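Local atomic coordinates of periplasmic aliphatic sulphonates-binding protein (Escherichia coli, PDB entry 2X26), a protein that probably captures aliphatic sulfonates in the periplasm and delivers them to an ABC-type transporter for uptake into the cell. Residues Ser210-Ile224 / Ile238-Ile250. Sequence-based numbering, arbitrary orientation.
Sequences SEADALTRSQREQSI and IASYLDHRPPTTI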
loop_
_atom_site.group_PDB
_atom_site.type_symbol
_atom_site.label_atom_id
_atom_site.label_comp_id
_atom_site.label_asym_id
_atom_site.label_seq_id
_atom_site.Cartn_x
_atom_site.Cartn_y
_atom_site.Cartn_z
ATOM N N SER A 210 1.249 -12.975 -2.910
ATOM C CA SER A 210 2.742 -12.972 -2.903
ATOM C C SER A 210 3.294 -13.826 -4.079
ATOM O O SER A 210 4.295 -13.430 -4.705
ATOM C CB SER A 210 3.270 -13.439 -1.530
ATOM O OG SER A 210 4.692 -13.413 -1.549
ATOM N N GLU A 211 2.681 -14.971 -4.370
ATOM C CA GLU A 211 3.059 -15.785 -5.555
ATOM C C GLU A 211 2.855 -14.982 -6.845
ATOM O O GLU A 211 3.646 -15.055 -7.793
ATOM C CB GLU A 211 2.220 -17.054 -5.670
ATOM C CG GLU A 211 2.458 -18.081 -4.606
ATOM C CD GLU A 211 1.510 -19.260 -4.768
ATOM O OE1 GLU A 211 1.420 -19.821 -5.891
ATOM O OE2 GLU A 211 0.816 -19.603 -3.789
ATOM N N ALA A 212 1.756 -14.248 -6.886
ATOM C CA ALA A 212 1.437 -13.455 -8.053
ATOM C C ALA A 212 2.438 -12.321 -8.232
ATOM O O ALA A 212 2.880 -12.067 -9.368
ATOM C CB ALA A 212 -0.029 -12.889 -7.958
ATOM N N ASP A 213 2.859 -11.673 -7.139
ATOM C CA ASP A 213 3.853 -10.600 -7.231
ATOM C C ASP A 213 5.163 -11.171 -7.807
ATOM O O ASP A 213 5.786 -10.522 -8.652
ATOM C CB ASP A 213 4.086 -9.956 -5.851
ATOM C CG ASP A 213 4.807 -8.615 -5.933
ATOM O OD1 ASP A 213 5.913 -8.539 -6.526
ATOM O OD2 ASP A 213 4.315 -7.640 -5.352
ATOM N N ALA A 214 5.497 -12.400 -7.442
ATOM C CA ALA A 214 6.750 -13.033 -7.922
ATOM C C ALA A 214 6.790 -13.243 -9.455
ATOM O O ALA A 214 7.885 -13.384 -10.063
ATOM C CB ALA A 214 6.943 -14.300 -7.247
ATOM N N LEU A 215 5.606 -13.292 -10.071
ATOM C CA LEU A 215 5.529 -13.358 -11.535
ATOM C C LEU A 215 6.192 -12.165 -12.166
ATOM O O LEU A 215 6.635 -12.271 -13.310
ATOM C CB LEU A 215 4.066 -13.488 -12.025
ATOM C CG LEU A 215 3.342 -14.746 -11.510
ATOM C CD1 LEU A 215 1.865 -14.696 -11.929
ATOM C CD2 LEU A 215 3.985 -16.079 -11.968
ATOM N N THR A 216 6.235 -11.008 -11.475
ATOM C CA THR A 216 6.915 -9.844 -12.045
ATOM C C THR A 216 8.410 -10.113 -12.219
ATOM O O THR A 216 9.062 -9.429 -13.014
ATOM C CB THR A 216 6.748 -8.529 -11.235
ATOM O OG1 THR A 216 7.395 -8.658 -9.961
ATOM C CG2 THR A 216 5.278 -8.176 -11.077
ATOM N N ARG A 217 8.965 -11.092 -11.491
ATOM C CA ARG A 217 10.366 -11.487 -11.708
ATOM C C ARG A 217 10.476 -12.700 -12.624
ATOM O O ARG A 217 11.323 -12.740 -13.537
ATOM C CB ARG A 217 11.088 -11.758 -10.384
ATOM C CG ARG A 217 12.555 -12.123 -10.553
ATOM C CD ARG A 217 13.204 -12.472 -9.219
ATOM N NE ARG A 217 14.652 -12.661 -9.340
ATOM C CZ ARG A 217 15.496 -12.512 -8.321
ATOM N NH1 ARG A 217 15.029 -12.164 -7.127
ATOM N NH2 ARG A 217 16.801 -12.699 -8.488
ATOM N N SER A 218 9.635 -13.709 -12.412
ATOM C CA SER A 218 9.800 -14.965 -13.190
ATOM C C SER A 218 9.229 -14.863 -14.600
ATOM O O SER A 218 9.685 -15.555 -15.497
ATOM C CB SER A 218 9.190 -16.162 -12.449
ATOM O OG SER A 218 7.789 -15.920 -12.286
ATOM N N GLN A 219 8.271 -13.957 -14.783
ATOM C CA GLN A 219 7.646 -13.712 -16.080
ATOM C C GLN A 219 7.646 -12.191 -16.299
ATOM O O GLN A 219 6.590 -11.542 -16.476
ATOM C CB GLN A 219 6.214 -14.316 -16.155
ATOM C CG GLN A 219 6.146 -15.822 -16.435
ATOM C CD GLN A 219 4.785 -16.448 -16.078
ATOM O OE1 GLN A 219 3.735 -15.916 -16.409
ATOM N NE2 GLN A 219 4.818 -17.579 -15.392
ATOM N N ARG A 220 8.842 -11.604 -16.295
ATOM C CA ARG A 220 8.949 -10.130 -16.375
ATOM C C ARG A 220 8.372 -9.559 -17.677
ATOM O O ARG A 220 7.664 -8.567 -17.656
ATOM C CB ARG A 220 10.441 -9.719 -16.209
ATOM C CG ARG A 220 10.626 -8.198 -16.105
ATOM C CD ARG A 220 12.081 -7.894 -15.930
ATOM N NE ARG A 220 12.415 -6.519 -16.289
ATOM C CZ ARG A 220 12.451 -5.522 -15.423
ATOM N NH1 ARG A 220 12.100 -5.734 -14.136
ATOM N NH2 ARG A 220 12.796 -4.320 -15.855
ATOM N N GLU A 221 8.674 -10.169 -18.826
ATOM C CA GLU A 221 8.143 -9.647 -20.077
ATOM C C GLU A 221 6.606 -9.583 -20.090
ATOM O O GLU A 221 6.017 -8.551 -20.465
ATOM C CB GLU A 221 8.627 -10.511 -21.258
ATOM C CG GLU A 221 8.171 -10.042 -22.621
ATOM C CD GLU A 221 8.538 -11.030 -23.765
ATOM O OE1 GLU A 221 8.824 -12.233 -23.526
ATOM O OE2 GLU A 221 8.493 -10.625 -24.945
ATOM N N GLN A 222 5.988 -10.688 -19.684
ATOM C CA GLN A 222 4.527 -10.797 -19.677
ATOM C C GLN A 222 3.954 -9.818 -18.661
ATOM O O GLN A 222 2.937 -9.150 -18.937
ATOM C CB GLN A 222 4.125 -12.207 -19.315
ATOM C CG GLN A 222 2.676 -12.365 -18.949
ATOM C CD GLN A 222 2.360 -13.767 -18.452
ATOM O OE1 GLN A 222 2.669 -14.135 -17.297
ATOM N NE2 GLN A 222 1.755 -14.564 -19.323
ATOM N N SER A 223 4.614 -9.713 -17.508
ATOM C CA SER A 223 4.079 -8.858 -16.433
ATOM C C SER A 223 4.209 -7.351 -16.831
ATOM O O SER A 223 3.332 -6.514 -16.556
ATOM C CB SER A 223 4.810 -9.149 -15.123
ATOM O OG SER A 223 4.616 -10.482 -14.674
ATOM N N ILE A 224 5.274 -7.014 -17.555
ATOM C CA ILE A 224 5.432 -5.626 -17.993
ATOM C C ILE A 224 4.326 -5.267 -18.989
ATOM O O ILE A 224 3.725 -4.171 -18.900
ATOM C CB ILE A 224 6.854 -5.379 -18.604
ATOM C CG1 ILE A 224 7.865 -5.270 -17.457
ATOM C CG2 ILE A 224 6.810 -4.130 -19.552
ATOM C CD1 ILE A 224 9.355 -5.290 -17.981
ATOM N N ILE A 238 7.108 1.130 -16.958
ATOM C CA ILE A 238 6.792 -0.071 -16.133
ATOM C C ILE A 238 8.091 -0.808 -15.783
ATOM O O ILE A 238 8.220 -1.311 -14.643
ATOM C CB ILE A 238 5.851 -1.029 -16.859
ATOM C CG1 ILE A 238 4.522 -0.321 -17.186
ATOM C CG2 ILE A 238 5.575 -2.304 -16.037
ATOM C CD1 ILE A 238 3.875 0.321 -15.976
ATOM N N ALA A 239 9.006 -0.914 -16.745
ATOM C CA ALA A 239 10.291 -1.582 -16.483
ATOM C C ALA A 239 11.034 -0.900 -15.311
ATOM O O ALA A 239 11.512 -1.571 -14.394
ATOM C CB ALA A 239 11.170 -1.579 -17.728
ATOM N N SER A 240 11.151 0.435 -15.385
ATOM C CA SER A 240 11.758 1.269 -14.332
ATOM C C SER A 240 10.998 1.085 -13.024
ATOM O O SER A 240 11.605 0.891 -11.957
ATOM C CB SER A 240 11.698 2.729 -14.765
ATOM O OG SER A 240 12.357 3.600 -13.847
ATOM N N TYR A 241 9.669 1.139 -13.097
ATOM C CA TYR A 241 8.838 0.933 -11.931
ATOM C C TYR A 241 9.123 -0.399 -11.202
ATOM O O TYR A 241 9.303 -0.418 -9.954
ATOM C CB TYR A 241 7.369 0.954 -12.371
ATOM C CG TYR A 241 6.383 0.685 -11.293
ATOM C CD1 TYR A 241 5.903 1.707 -10.504
ATOM C CD2 TYR A 241 5.930 -0.607 -11.054
ATOM C CE1 TYR A 241 4.975 1.439 -9.463
ATOM C CE2 TYR A 241 5.009 -0.882 -10.057
ATOM C CZ TYR A 241 4.537 0.129 -9.279
ATOM O OH TYR A 241 3.598 -0.174 -8.330
ATOM N N LEU A 242 9.206 -1.499 -11.950
ATOM C CA LEU A 242 9.507 -2.811 -11.333
ATOM C C LEU A 242 10.928 -2.853 -10.780
ATOM O O LEU A 242 11.172 -3.446 -9.702
ATOM C CB LEU A 242 9.299 -3.936 -12.371
ATOM C CG LEU A 242 7.843 -4.182 -12.790
ATOM C CD1 LEU A 242 7.949 -5.387 -13.761
ATOM C CD2 LEU A 242 6.933 -4.561 -11.590
ATOM N N ASP A 243 11.867 -2.189 -11.465
ATOM C CA ASP A 243 13.249 -2.146 -11.007
ATOM C C ASP A 243 13.430 -1.381 -9.650
ATOM O O ASP A 243 14.468 -1.524 -9.004
ATOM C CB ASP A 243 14.126 -1.518 -12.079
ATOM C CG ASP A 243 14.374 -2.438 -13.244
ATOM O OD1 ASP A 243 14.140 -3.667 -13.071
ATOM O OD2 ASP A 243 14.838 -1.937 -14.317
ATOM N N HIS A 244 12.463 -0.566 -9.245
ATOM C CA HIS A 244 12.583 0.148 -7.965
ATOM C C HIS A 244 11.961 -0.637 -6.810
ATOM O O HIS A 244 11.896 -0.117 -5.696
ATOM C CB HIS A 244 11.940 1.535 -8.041
ATOM C CG HIS A 244 12.509 2.392 -9.123
ATOM N ND1 HIS A 244 11.737 3.261 -9.865
ATOM C CD2 HIS A 244 13.773 2.500 -9.599
ATOM C CE1 HIS A 244 12.505 3.878 -10.748
ATOM N NE2 HIS A 244 13.748 3.434 -10.607
ATOM N N ARG A 245 11.486 -1.861 -7.072
ATOM C CA ARG A 245 10.815 -2.660 -6.023
ATOM C C ARG A 245 11.702 -3.763 -5.521
ATOM O O ARG A 245 12.465 -4.376 -6.320
ATOM C CB ARG A 245 9.586 -3.346 -6.601
ATOM C CG ARG A 245 8.530 -2.332 -7.064
ATOM C CD ARG A 245 7.468 -3.120 -7.787
ATOM N NE ARG A 245 6.479 -3.644 -6.848
ATOM C CZ ARG A 245 6.148 -4.923 -6.669
ATOM N NH1 ARG A 245 6.775 -5.925 -7.313
ATOM N NH2 ARG A 245 5.160 -5.184 -5.788
ATOM N N PRO A 246 11.672 -4.003 -4.211
ATOM C CA PRO A 246 12.409 -5.151 -3.704
ATOM C C PRO A 246 11.609 -6.438 -3.970
ATOM O O PRO A 246 10.433 -6.367 -4.332
ATOM C CB PRO A 246 12.433 -4.875 -2.178
ATOM C CG PRO A 246 11.162 -4.230 -1.921
ATOM C CD PRO A 246 10.913 -3.322 -3.137
ATOM N N PRO A 247 12.225 -7.622 -3.771
ATOM C CA PRO A 247 11.382 -8.823 -3.843
ATOM C C PRO A 247 10.255 -8.725 -2.806
ATOM O O PRO A 247 10.496 -8.289 -1.666
ATOM C CB PRO A 247 12.372 -9.955 -3.468
ATOM C CG PRO A 247 13.728 -9.414 -3.945
ATOM C CD PRO A 247 13.651 -7.951 -3.531
ATOM N N THR A 248 9.031 -9.054 -3.201
ATOM C CA THR A 248 7.908 -8.884 -2.310
ATOM C C THR A 248 7.723 -10.122 -1.470
ATOM O O THR A 248 7.935 -11.248 -1.948
ATOM C CB THR A 248 6.653 -8.692 -3.125
ATOM O OG1 THR A 248 6.735 -7.398 -3.710
ATOM C CG2 THR A 248 5.357 -8.771 -2.244
ATOM N N THR A 249 7.408 -9.916 -0.198
ATOM C CA THR A 249 6.930 -10.971 0.672
ATOM C C THR A 249 5.642 -10.394 1.276
ATOM O O THR A 249 5.491 -9.202 1.353
ATOM C CB THR A 249 7.937 -11.310 1.789
ATOM O OG1 THR A 249 8.266 -10.124 2.545
ATOM C CG2 THR A 249 9.259 -11.919 1.184
ATOM N N ILE A 250 4.697 -11.241 1.632
ATOM C CA ILE A 250 3.576 -10.804 2.480
ATOM C C ILE A 250 3.621 -11.646 3.768
ATOM O O ILE A 250 3.603 -12.896 3.724
ATOM C CB ILE A 250 2.229 -10.914 1.792
ATOM C CG1 ILE A 250 2.273 -10.067 0.494
ATOM C CG2 ILE A 250 1.141 -10.301 2.728
ATOM C CD1 ILE A 250 1.237 -10.399 -0.533
HETATM O O HOH W 1 5.515 -13.904 0.867
HETATM O O HOH W 2 6.685 -12.472 -4.166
HETATM O O HOH W 3 8.165 -9.879 -5.936
HETATM O O HOH W 4 8.905 -6.396 -9.062
#
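The guanidinium of R245 and the carboxylate of D213 meet edge to edge, their planes only 15° apart. R245 NH2 gives a straight bond to the syn lone pair of D213 OD2 (2.6 Å), while R245 NH1 reaches D213 OD1, slightly out of the carboxylate plane, at 2.9 Å. In the guanidinium plane but on the other side of NH1, a water accepts a hydrogen bond from R245 NH1 and donates one to T216 OG1. R245 turns up to this grip through a bend at chi3 (86°). T248 crosses D213 at about a right angle and adds a weak bond from T248 OG1 to D213 OD2 (2.9 Å); another water links D213 OD1 to T248 N.

The second arginine, R220, is held more loosely. Its chain runs extended past L242, and D243 OD1 takes weak, bent bonds from R220 NH1 (3.1 Å) and NH2. Between the two ion pairs L242 CD2 packs on T216 CB (4.0 Å). To one side I224 and I238 continue the apolar packing, with I224 CG1 3.7 Å from L242 CD1. Farther along, waters tie S210 to the backbone of T248 and I250.

The contact thus brings helix 235-243 and the extended chain after it against helices 199-218 and 220-231. In this two-lobed periplasmic binding protein, it borders the lobe whose sheet includes strand 74-80, where T248 and I250 touch E80. R245 NH2 also bonds a glycerol, probably from the crystallisation liquor. With D213 buried, its two-pronged pairing probably favours the ionised carboxylate and fixes the guanidinium's rotation.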